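Local coordinates for protein glucanase (Klebsiella pneumoniae, PDB 5GY3) that probably hydrolyses internal beta-1,4-glucosidic bonds in cellulose, lichenin and cereal beta-D-glucans, as a family 8 glycoside hydrolase, at residues R6-F11 / N42-A47; M13-I18 / W52-S57. One frame throughout, in Å; residues are numbered along the deposited sequence.

Interaction 1 (R6-F11 / N42-A47)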
# COMPACT_ATOMS: atom_id res chain seq x y z
N ARG A 6 11.04 -18.48 2.33
CA ARG A 6 10.65 -18.48 3.73
C ARG A 6 9.31 -17.79 3.94
O ARG A 6 8.50 -18.20 4.78
CB ARG A 6 11.75 -17.82 4.57
CG ARG A 6 11.55 -17.95 6.06
CD ARG A 6 11.27 -19.40 6.46
NE ARG A 6 11.09 -19.54 7.90
CZ ARG A 6 10.64 -20.65 8.49
NH1 ARG A 6 10.30 -21.70 7.75
NH2 ARG A 6 10.51 -20.70 9.81
N TYR A 7 9.05 -16.74 3.16
CA TYR A 7 7.77 -16.03 3.23
C TYR A 7 6.61 -16.94 2.84
O TYR A 7 5.57 -16.95 3.51
CB TYR A 7 7.84 -14.81 2.31
CG TYR A 7 6.66 -13.87 2.29
CD1 TYR A 7 6.48 -12.93 3.31
CD2 TYR A 7 5.78 -13.85 1.22
CE1 TYR A 7 5.42 -12.03 3.27
CE2 TYR A 7 4.72 -12.97 1.17
CZ TYR A 7 4.55 -12.05 2.20
OH TYR A 7 3.50 -11.16 2.14
N LYS A 8 6.76 -17.69 1.75
CA LYS A 8 5.71 -18.61 1.34
C LYS A 8 5.51 -19.70 2.38
O LYS A 8 4.38 -20.11 2.65
CB LYS A 8 6.03 -19.24 -0.02
CG LYS A 8 5.97 -18.29 -1.20
CD LYS A 8 6.14 -19.05 -2.52
CE LYS A 8 7.48 -19.76 -2.58
NZ LYS A 8 7.68 -20.47 -3.88
N ALA A 9 6.61 -20.19 2.96
CA ALA A 9 6.52 -21.28 3.93
C ALA A 9 5.76 -20.84 5.17
O ALA A 9 5.00 -21.63 5.76
CB ALA A 9 7.92 -21.76 4.31
N ARG A 10 5.94 -19.59 5.59
CA ARG A 10 5.29 -19.11 6.79
C ARG A 10 3.90 -18.55 6.54
O ARG A 10 3.02 -18.71 7.40
CB ARG A 10 6.16 -18.05 7.46
CG ARG A 10 7.40 -18.68 8.07
CD ARG A 10 8.03 -17.78 9.11
NE ARG A 10 7.05 -17.13 9.98
CZ ARG A 10 7.28 -15.96 10.56
NH1 ARG A 10 8.44 -15.36 10.35
NH2 ARG A 10 6.38 -15.40 11.35
N PHE A 11 3.65 -17.93 5.39
CA PHE A 11 2.44 -17.15 5.21
C PHE A 11 1.55 -17.56 4.04
O PHE A 11 0.42 -17.08 3.97
CB PHE A 11 2.79 -15.66 5.07
CG PHE A 11 3.67 -15.15 6.16
CD1 PHE A 11 3.19 -15.07 7.47
CD2 PHE A 11 4.98 -14.79 5.91
CE1 PHE A 11 4.00 -14.60 8.49
CE2 PHE A 11 5.79 -14.33 6.92
CZ PHE A 11 5.30 -14.23 8.22
N ASN A 42 10.27 -12.46 -7.85
CA ASN A 42 11.07 -13.66 -7.65
C ASN A 42 10.92 -14.64 -8.81
O ASN A 42 11.45 -15.75 -8.73
CB ASN A 42 10.71 -14.31 -6.32
CG ASN A 42 11.29 -13.55 -5.15
OD1 ASN A 42 12.45 -13.76 -4.78
ND2 ASN A 42 10.51 -12.65 -4.58
N ASN A 43 10.24 -14.23 -9.88
CA ASN A 43 10.05 -15.05 -11.07
C ASN A 43 9.41 -16.40 -10.71
O ASN A 43 9.89 -17.47 -11.10
CB ASN A 43 11.37 -15.22 -11.82
CG ASN A 43 11.18 -15.72 -13.24
OD1 ASN A 43 10.06 -15.89 -13.71
ND2 ASN A 43 12.29 -15.97 -13.94
N ASP A 44 8.32 -16.33 -9.96
CA ASP A 44 7.63 -17.50 -9.42
C ASP A 44 6.22 -17.54 -9.98
O ASP A 44 5.25 -17.21 -9.31
CB ASP A 44 7.64 -17.47 -7.87
CG ASP A 44 7.17 -18.78 -7.24
OD1 ASP A 44 6.59 -19.63 -7.94
OD2 ASP A 44 7.36 -18.94 -6.02
N ARG A 45 6.11 -17.97 -11.24
CA ARG A 45 4.80 -17.97 -11.88
C ARG A 45 3.81 -18.93 -11.24
O ARG A 45 2.62 -18.59 -11.14
CB ARG A 45 4.95 -18.26 -13.38
CG ARG A 45 3.70 -17.88 -14.13
CD ARG A 45 3.92 -17.93 -15.61
NE ARG A 45 2.71 -17.52 -16.32
CZ ARG A 45 2.58 -17.55 -17.64
NH1 ARG A 45 3.58 -17.99 -18.38
NH2 ARG A 45 1.45 -17.16 -18.21
N PRO A 46 4.21 -20.14 -10.83
CA PRO A 46 3.24 -21.00 -10.13
C PRO A 46 2.62 -20.33 -8.91
O PRO A 46 1.39 -20.36 -8.76
CB PRO A 46 4.07 -22.24 -9.75
CG PRO A 46 5.10 -22.30 -10.81
CD PRO A 46 5.48 -20.87 -11.07
N ALA A 47 3.43 -19.69 -8.07
CA ALA A 47 2.90 -19.00 -6.90
C ALA A 47 2.02 -17.83 -7.31
O ALA A 47 0.94 -17.63 -6.73
CB ALA A 47 4.04 -18.51 -6.00
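K8, on the helix of residues 2-11, and D44, just ahead of the helix of residues 45-59, form a salt bridge in which K8 NZ lies 2.7 Å from D44 OD2. The two side chains reach for each other from opposite directions, and the ammonium meets the oxygen nearly along its C-O axis. K8 is extended except for a bend at chi3 (-61°), which steps CE aside from the carboxylate; the last, extended torsion leaves NZ to make the contact with OD2. Both charged groups have further partners: K8 NZ also forms a salt bridge with E5, one turn earlier on its own helix, while D44 OD2 accepts a hydrogen bond from W4 NE1. A lysine set between two carboxylates probably keeps its proton readily.

The other oxygen of D44 serves its own helix. With CG anti to the backbone N (chi1 -169°), the carboxylate folds back over the helix start, and OD1 takes the A47 N-H at 3.2 Å. The bond is fairly straight, 162° at the hydrogen, but approaches from above the carboxylate plane. One carboxylate thus divides its work, OD1 capping the helix and OD2 facing the helix of residues 2-11.

Nonpolar contact is slight. A47 CB lies 4.1 Å from K8 CD, a loose van der Waals contact, and the side chain of A47 also touches W4.

Before this N-cap the chain turns in a Schellman motif: N43, with positive phi, is the C-prime residue, and the N-H groups of N43 and D44 bond back to carbonyls of the last turn of the helix of residues 29-41. The salt bridge ties this corner to the N-terminal helix; such an aspartate-capped link between consecutive helices is consistent with the (alpha/alpha)6 barrel of family 8.

Interaction 2 (M13-I18 / W52-S57)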
# COMPACT_ATOMS: atom_id res chain seq x y z
N MET A 13 -0.73 -20.26 2.06
CA MET A 13 -1.45 -21.53 2.14
C MET A 13 -1.48 -22.19 0.78
O MET A 13 -1.37 -21.53 -0.26
CB MET A 13 -2.88 -21.30 2.64
CG MET A 13 -3.02 -20.91 4.10
SD MET A 13 -2.19 -22.02 5.25
CE MET A 13 -0.75 -21.05 5.68
N PRO A 14 -1.65 -23.52 0.74
CA PRO A 14 -1.67 -24.21 -0.56
C PRO A 14 -2.80 -23.76 -1.47
O PRO A 14 -2.67 -23.90 -2.70
CB PRO A 14 -1.80 -25.69 -0.17
CG PRO A 14 -2.19 -25.70 1.29
CD PRO A 14 -1.62 -24.45 1.88
N ASP A 15 -3.89 -23.21 -0.93
CA ASP A 15 -4.97 -22.71 -1.76
C ASP A 15 -4.69 -21.33 -2.35
O ASP A 15 -5.52 -20.83 -3.11
CB ASP A 15 -6.30 -22.67 -0.99
CG ASP A 15 -6.26 -21.76 0.24
OD1 ASP A 15 -5.24 -21.09 0.50
OD2 ASP A 15 -7.29 -21.71 0.96
N GLY A 16 -3.54 -20.73 -2.04
CA GLY A 16 -3.18 -19.42 -2.56
C GLY A 16 -3.44 -18.25 -1.62
O GLY A 16 -3.18 -17.11 -2.01
N ARG A 17 -3.94 -18.49 -0.41
CA ARG A 17 -4.12 -17.42 0.57
C ARG A 17 -2.80 -17.03 1.22
O ARG A 17 -1.97 -17.89 1.52
CB ARG A 17 -5.09 -17.84 1.69
CG ARG A 17 -6.52 -17.99 1.26
CD ARG A 17 -7.43 -18.43 2.42
NE ARG A 17 -7.18 -19.82 2.81
CZ ARG A 17 -6.87 -20.22 4.04
NH1 ARG A 17 -6.81 -19.35 5.03
NH2 ARG A 17 -6.65 -21.50 4.28
N ILE A 18 -2.62 -15.72 1.43
CA ILE A 18 -1.58 -15.19 2.31
C ILE A 18 -2.22 -14.93 3.67
O ILE A 18 -3.29 -14.31 3.75
CB ILE A 18 -0.96 -13.90 1.75
CG1 ILE A 18 -0.19 -14.21 0.47
CG2 ILE A 18 -0.03 -13.26 2.79
CD1 ILE A 18 1.12 -14.93 0.68
N TRP A 52 -3.23 -15.33 -7.52
CA TRP A 52 -4.22 -14.61 -8.32
C TRP A 52 -5.50 -15.42 -8.48
O TRP A 52 -6.60 -14.88 -8.37
CB TRP A 52 -3.61 -14.26 -9.68
CG TRP A 52 -4.58 -13.72 -10.69
CD1 TRP A 52 -4.72 -14.12 -12.00
CD2 TRP A 52 -5.55 -12.67 -10.49
NE1 TRP A 52 -5.71 -13.40 -12.61
CE2 TRP A 52 -6.24 -12.51 -11.71
CE3 TRP A 52 -5.90 -11.87 -9.40
CZ2 TRP A 52 -7.26 -11.57 -11.86
CZ3 TRP A 52 -6.92 -10.95 -9.55
CH2 TRP A 52 -7.59 -10.80 -10.77
N GLN A 53 -5.37 -16.73 -8.71
CA GLN A 53 -6.55 -17.58 -8.84
C GLN A 53 -7.40 -17.54 -7.58
O GLN A 53 -8.63 -17.47 -7.66
CB GLN A 53 -6.12 -19.02 -9.15
CG GLN A 53 -7.22 -20.07 -9.00
CD GLN A 53 -6.68 -21.50 -9.19
OE1 GLN A 53 -5.49 -21.76 -8.94
NE2 GLN A 53 -7.54 -22.41 -9.62
N TRP A 54 -6.78 -17.60 -6.40
CA TRP A 54 -7.58 -17.53 -5.18
C TRP A 54 -8.23 -16.16 -5.03
O TRP A 54 -9.42 -16.05 -4.71
CB TRP A 54 -6.75 -17.87 -3.95
CG TRP A 54 -7.60 -17.81 -2.71
CD1 TRP A 54 -8.35 -18.82 -2.18
CD2 TRP A 54 -7.84 -16.66 -1.89
NE1 TRP A 54 -9.02 -18.38 -1.06
CE2 TRP A 54 -8.73 -17.05 -0.87
CE3 TRP A 54 -7.37 -15.34 -1.91
CZ2 TRP A 54 -9.17 -16.17 0.12
CZ3 TRP A 54 -7.80 -14.47 -0.93
CH2 TRP A 54 -8.69 -14.88 0.08
N THR A 55 -7.45 -15.10 -5.28
CA THR A 55 -7.98 -13.74 -5.16
C THR A 55 -9.17 -13.53 -6.07
O THR A 55 -10.22 -13.02 -5.64
CB THR A 55 -6.87 -12.74 -5.50
OG1 THR A 55 -5.74 -13.00 -4.68
CG2 THR A 55 -7.36 -11.30 -5.30
N ASP A 56 -9.03 -13.89 -7.34
CA ASP A 56 -10.09 -13.65 -8.30
C ASP A 56 -11.32 -14.50 -7.98
O ASP A 56 -12.43 -13.97 -7.88
CB ASP A 56 -9.57 -13.93 -9.71
CG ASP A 56 -10.57 -13.54 -10.79
OD1 ASP A 56 -11.32 -12.57 -10.58
OD2 ASP A 56 -10.59 -14.20 -11.84
N SER A 57 -11.13 -15.80 -7.75
CA SER A 57 -12.29 -16.65 -7.53
C SER A 57 -12.98 -16.35 -6.20
O SER A 57 -14.20 -16.48 -6.10
CB SER A 57 -11.89 -18.13 -7.61
OG SER A 57 -10.94 -18.44 -6.62
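The backbones of G16 and W54 come close, their CA atoms 5.5 Å apart, where a type I turn from M13 to G16 faces the helix of residues 45-59. G16, with positive phi (98°), lets the turn lie flush on W54, G16 C being 4.1 Å from W54 CB. D15 O also packs on W54 CB, at 3.3 Å.

R17 carries most of the side-chain contact. Its CG sits over one face of the W54 indole, 3.5 Å from the centroid of the five-membered ring, in a CH-pi contact displaced toward CE2; R17 CD follows, 3.7 Å from W54 CZ2. The guanidinium does not stack: its plane stands 53° from the indole, as the chain bends at chi3 (-70°) toward D15.

There R17 NE bonds D15 OD2 at 2.6 Å, practically straight, in the guanidinium plane and on the syn lone pair. D15 OD1 meanwhile accepts from R17 N at 3.0 Å, closing an Asx turn, and M13 CG covers one face of the guanidinium. Beyond these segments, the ring of Y71 meets W54 edge-to-face, and Q32 of the helix of residues 29-41 forms a polar bridge, its NE2 bonding both G16 O and T55 OG1.

No hydrogen bond crosses directly between the two segments. The arginine's charge is paired within the loop, by D15, which leaves its methylenes to meet the indole; direct contact between loop and helix therefore rests on dispersion and CH-pi attraction, while the loop's polar bonds fix its own shape.

How the interactions relate
Interactions 1 and 2 lie about 12 Å apart, centre to centre, on the same side of the chain's centre and away from the predicted nucleophile. Both use the helix of residues 45-59: interaction 1 at its N-terminal end, interaction 2 about two turns further on. Their segments alternate along the chain, 6-11, 13-18, 42-47, 52-57, so the N-terminal helix and the loop after it meet successive parts of the later helix in the same order. I18 joins the two, its CD1 packing 4.0 Å from F11 O and 4.1 Å from Y7 CE2. Between them they join the N-terminal helix and its following loop to one helix of the family 8 domain.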